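Local coordinates for DspB (Aggregatibacter actinomycetemcomitans, PDB 1YHT), which probably hydrolyses the beta-linked N-acetylglucosamine polymer that holds biofilms together, acting as a family 20 glycoside hydrolase and so releasing the cells, at residues Asn48-His53 and Ile109-Glu114. Sequence-based numbering, arbitrary orientation.
Sequences NFLHLH and IELIPE
Two neighbouring parallel strands of the TIM barrel, Phe49-His53 and the start of strand 110-117, meet here, and toward the C-terminal end of strand 49-53 His51 and His53 converge on Glu114. The active site of a TIM barrel lies at the C-terminal ends of its strands, so this cluster probably belongs to the floor or wall of that pocket. The backbone ladder alternates: Leu50 N gives its hydrogen to Glu110 O (2.8 Å, nearly straight), Leu50 O takes that of Ile112 N, and Leu52 repeats the pattern with Ile112 O and Glu114 N. Pro113 has no N-H to give, but its nitrogen falls where this ladder asks for none.

Side chains alternate too. Leu50 and Leu111 point outward, where branched aliphatic groups suit the layer between barrel and helices; Leu111 CD2 rests 4.0 Å from Leu50 CB, and helix 32-44 packs on Leu50 and Ile109. Phe49, His51, Ile112 and Glu114 face the barrel interior. The extended CG1 arm of Ile112 (chi2 174°) carries CD1 to 3.8 Å from Phe49 CD1, an apolar contact that precedes the polar cluster along the strands.

The extended chain of Glu114, with CG trans to the backbone nitrogen (chi1 -174°), carries its carboxylate out over the interior face, where OE1 can accept two N-H groups. OE2 accepts a hydrogen bond from Trp216. An imidazole has two ring nitrogens, one for Glu114 and one for a second partner: Tyr272 and Asp56 hydrogen-bond His51 ND1 and His53 NE2, so both rings are fixed in rotation. Two donors grip Glu114 OE1 from opposite faces of the carboxylate plane: His51 NE2 at 2.8 Å on the anti side, and His53 ND1 at 2.6 Å from well above that plane, with OE1 lying in the His53 ring plane.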
ATOM      1  N   ASN A  48       2.569   5.907  14.310  1.00 10.07           N
ATOM      2  CA  ASN A  48       1.664   6.976  13.939  1.00 10.42           C
ATOM      3  C   ASN A  48       0.875   6.861  12.631  1.00  9.48           C
ATOM      4  O   ASN A  48       0.151   7.792  12.312  1.00  9.67           O
ATOM      5  CB  ASN A  48       2.375   8.308  14.015  1.00 12.47           C
ATOM      6  CG  ASN A  48       3.622   8.270  13.294  1.00 15.20           C
ATOM      7  OD1 ASN A  48       3.710   7.594  12.276  1.00 15.62           O
ATOM      8  ND2 ASN A  48       4.632   8.928  13.829  1.00 18.86           N
ATOM      9  N   PHE A  49       0.966   5.733  11.918  1.00  7.66           N
ATOM     10  CA  PHE A  49       0.144   5.553  10.731  1.00  7.45           C
ATOM     11  C   PHE A  49      -0.303   4.136  10.462  1.00  6.62           C
ATOM     12  O   PHE A  49       0.344   3.143  10.848  1.00  4.95           O
ATOM     13  CB  PHE A  49       0.776   6.213   9.483  1.00  7.19           C
ATOM     14  CG  PHE A  49       1.927   5.459   8.875  1.00  6.04           C
ATOM     15  CD1 PHE A  49       1.684   4.411   7.996  1.00  8.46           C
ATOM     16  CD2 PHE A  49       3.239   5.855   9.089  1.00  8.22           C
ATOM     17  CE1 PHE A  49       2.716   3.751   7.345  1.00  9.02           C
ATOM     18  CE2 PHE A  49       4.318   5.213   8.442  1.00  9.43           C
ATOM     19  CZ  PHE A  49       4.079   4.139   7.610  1.00  9.83           C
ATOM     20  N   LEU A  50      -1.443   4.088   9.775  1.00  6.67           N
ATOM     21  CA  LEU A  50      -1.993   2.857   9.185  1.00  7.08           C
ATOM     22  C   LEU A  50      -2.219   3.133   7.673  1.00  6.86           C
ATOM     23  O   LEU A  50      -3.083   3.937   7.299  1.00  6.63           O
ATOM     24  CB  LEU A  50      -3.316   2.492   9.876  1.00  6.61           C
ATOM     25  CG  LEU A  50      -4.072   1.277   9.265  1.00  7.91           C
ATOM     26  CD1 LEU A  50      -3.248   0.040   9.235  1.00  9.55           C
ATOM     27  CD2 LEU A  50      -5.316   1.000  10.124  1.00 11.71           C
ATOM     28  N   HIS A  51      -1.363   2.519   6.867  1.00  6.15           N
ATOM     29  CA  HIS A  51      -1.411   2.513   5.404  1.00  6.17           C
ATOM     30  C   HIS A  51      -2.350   1.397   4.963  1.00  6.34           C
ATOM     31  O   HIS A  51      -2.069   0.184   5.104  1.00  5.81           O
ATOM     32  CB  HIS A  51       0.060   2.405   4.923  1.00  5.90           C
ATOM     33  CG  HIS A  51       0.272   2.157   3.447  1.00  6.20           C
ATOM     34  ND1 HIS A  51       1.544   1.961   2.929  1.00  6.72           N
ATOM     35  CD2 HIS A  51      -0.586   2.011   2.402  1.00  7.44           C
ATOM     36  CE1 HIS A  51       1.453   1.714   1.634  1.00  9.73           C
ATOM     37  NE2 HIS A  51       0.175   1.708   1.290  1.00  5.30           N
ATOM     38  N   LEU A  52      -3.504   1.820   4.457  1.00  7.04           N
ATOM     39  CA  LEU A  52      -4.606   0.908   4.139  1.00  7.27           C
ATOM     40  C   LEU A  52      -4.615   0.567   2.683  1.00  6.41           C
ATOM     41  O   LEU A  52      -5.070   1.367   1.840  1.00  5.01           O
ATOM     42  CB  LEU A  52      -5.943   1.503   4.518  1.00  7.42           C
ATOM     43  CG  LEU A  52      -7.064   0.476   4.713  1.00 11.53           C
ATOM     44  CD1 LEU A  52      -6.787  -0.440   5.938  1.00 15.23           C
ATOM     45  CD2 LEU A  52      -8.427   1.150   4.850  1.00 11.66           C
ATOM     46  N   HIS A  53      -4.125  -0.645   2.392  1.00  5.73           N
ATOM     47  CA  HIS A  53      -4.067  -1.178   1.017  1.00  6.18           C
ATOM     48  C   HIS A  53      -5.365  -1.925   0.758  1.00  6.17           C
ATOM     49  O   HIS A  53      -5.417  -3.143   0.922  1.00  5.66           O
ATOM     50  CB  HIS A  53      -2.821  -2.082   0.879  1.00  5.93           C
ATOM     51  CG  HIS A  53      -2.543  -2.536  -0.528  1.00  6.00           C
ATOM     52  ND1 HIS A  53      -1.667  -1.875  -1.367  1.00  7.15           N
ATOM     53  CD2 HIS A  53      -3.012  -3.592  -1.230  1.00  6.39           C
ATOM     54  CE1 HIS A  53      -1.625  -2.507  -2.532  1.00  8.07           C
ATOM     55  NE2 HIS A  53      -2.434  -3.554  -2.473  1.00  5.57           N
ATOM     56  N   ILE A 109      -3.441   8.134  15.174  1.00  9.28           N
ATOM     57  CA  ILE A 109      -3.004   7.322  14.036  1.00  9.15           C
ATOM     58  C   ILE A 109      -3.599   7.852  12.729  1.00  8.24           C
ATOM     59  O   ILE A 109      -4.818   7.826  12.515  1.00  9.79           O
ATOM     60  CB  ILE A 109      -3.342   5.798  14.235  1.00  9.56           C
ATOM     61  CG1 ILE A 109      -2.805   5.304  15.605  1.00  9.49           C
ATOM     62  CG2 ILE A 109      -2.780   4.977  13.089  1.00  7.39           C
ATOM     63  CD1 ILE A 109      -1.367   5.611  15.834  1.00  7.57           C
ATOM     64  N   GLU A 110      -2.716   8.360  11.897  1.00  7.61           N
ATOM     65  CA  GLU A 110      -3.014   8.747  10.536  1.00  7.36           C
ATOM     66  C   GLU A 110      -3.414   7.549   9.674  1.00  6.75           C
ATOM     67  O   GLU A 110      -2.809   6.482   9.743  1.00  6.77           O
ATOM     68  CB  GLU A 110      -1.780   9.386   9.891  1.00  7.36           C
ATOM     69  CG  GLU A 110      -2.084  10.000   8.529  1.00  7.36           C
ATOM     70  CD  GLU A 110      -0.876  10.419   7.731  1.00  5.56           C
ATOM     71  OE1 GLU A 110       0.275  10.199   8.135  1.00  9.39           O
ATOM     72  OE2 GLU A 110      -1.119  10.994   6.666  1.00  7.75           O
ATOM     73  N   LEU A 111      -4.460   7.725   8.885  1.00  7.08           N
ATOM     74  CA  LEU A 111      -4.897   6.724   7.892  1.00  6.14           C
ATOM     75  C   LEU A 111      -4.370   7.158   6.528  1.00  6.15           C
ATOM     76  O   LEU A 111      -4.627   8.275   6.091  1.00  6.74           O
ATOM     77  CB  LEU A 111      -6.403   6.650   7.876  1.00  6.92           C
ATOM     78  CG  LEU A 111      -7.052   6.259   9.235  1.00 10.29           C
ATOM     79  CD1 LEU A 111      -8.600   6.109   9.138  1.00  9.04           C
ATOM     80  CD2 LEU A 111      -6.463   4.957   9.734  1.00  9.32           C
ATOM     81  N   ILE A 112      -3.621   6.289   5.867  1.00  5.25           N
ATOM     82  CA  ILE A 112      -3.113   6.585   4.558  1.00  4.66           C
ATOM     83  C   ILE A 112      -3.797   5.623   3.578  1.00  5.49           C
ATOM     84  O   ILE A 112      -3.420   4.460   3.482  1.00  4.88           O
ATOM     85  CB  ILE A 112      -1.579   6.495   4.480  1.00  4.46           C
ATOM     86  CG1 ILE A 112      -0.951   7.369   5.574  1.00  4.92           C
ATOM     87  CG2 ILE A 112      -1.079   6.786   3.041  1.00  4.89           C
ATOM     88  CD1 ILE A 112       0.582   7.275   5.735  1.00  5.00           C
ATOM     89  N   PRO A 113      -4.787   6.120   2.822  1.00  6.42           N
ATOM     90  CA  PRO A 113      -5.373   5.225   1.807  1.00  6.56           C
ATOM     91  C   PRO A 113      -4.409   4.992   0.652  1.00  6.75           C
ATOM     92  O   PRO A 113      -3.672   5.908   0.293  1.00  7.49           O
ATOM     93  CB  PRO A 113      -6.640   5.975   1.352  1.00  6.36           C
ATOM     94  CG  PRO A 113      -6.220   7.465   1.418  1.00  7.84           C
ATOM     95  CD  PRO A 113      -5.414   7.467   2.792  1.00  7.73           C
ATOM     96  N   GLU A 114      -4.446   3.784   0.064  1.00  7.11           N
ATOM     97  CA  GLU A 114      -3.704   3.445  -1.139  1.00  7.37           C
ATOM     98  C   GLU A 114      -4.655   3.014  -2.216  1.00  7.63           C
ATOM     99  O   GLU A 114      -5.288   1.945  -2.120  1.00  7.12           O
ATOM    100  CB  GLU A 114      -2.637   2.328  -0.942  1.00  7.47           C
ATOM    101  CG  GLU A 114      -1.794   2.109  -2.204  1.00  8.72           C
ATOM    102  CD  GLU A 114      -0.801   0.961  -2.173  1.00 10.59           C
ATOM    103  OE1 GLU A 114      -0.505   0.402  -1.093  1.00  9.41           O
ATOM    104  OE2 GLU A 114      -0.342   0.591  -3.291  1.00  8.51           O
TER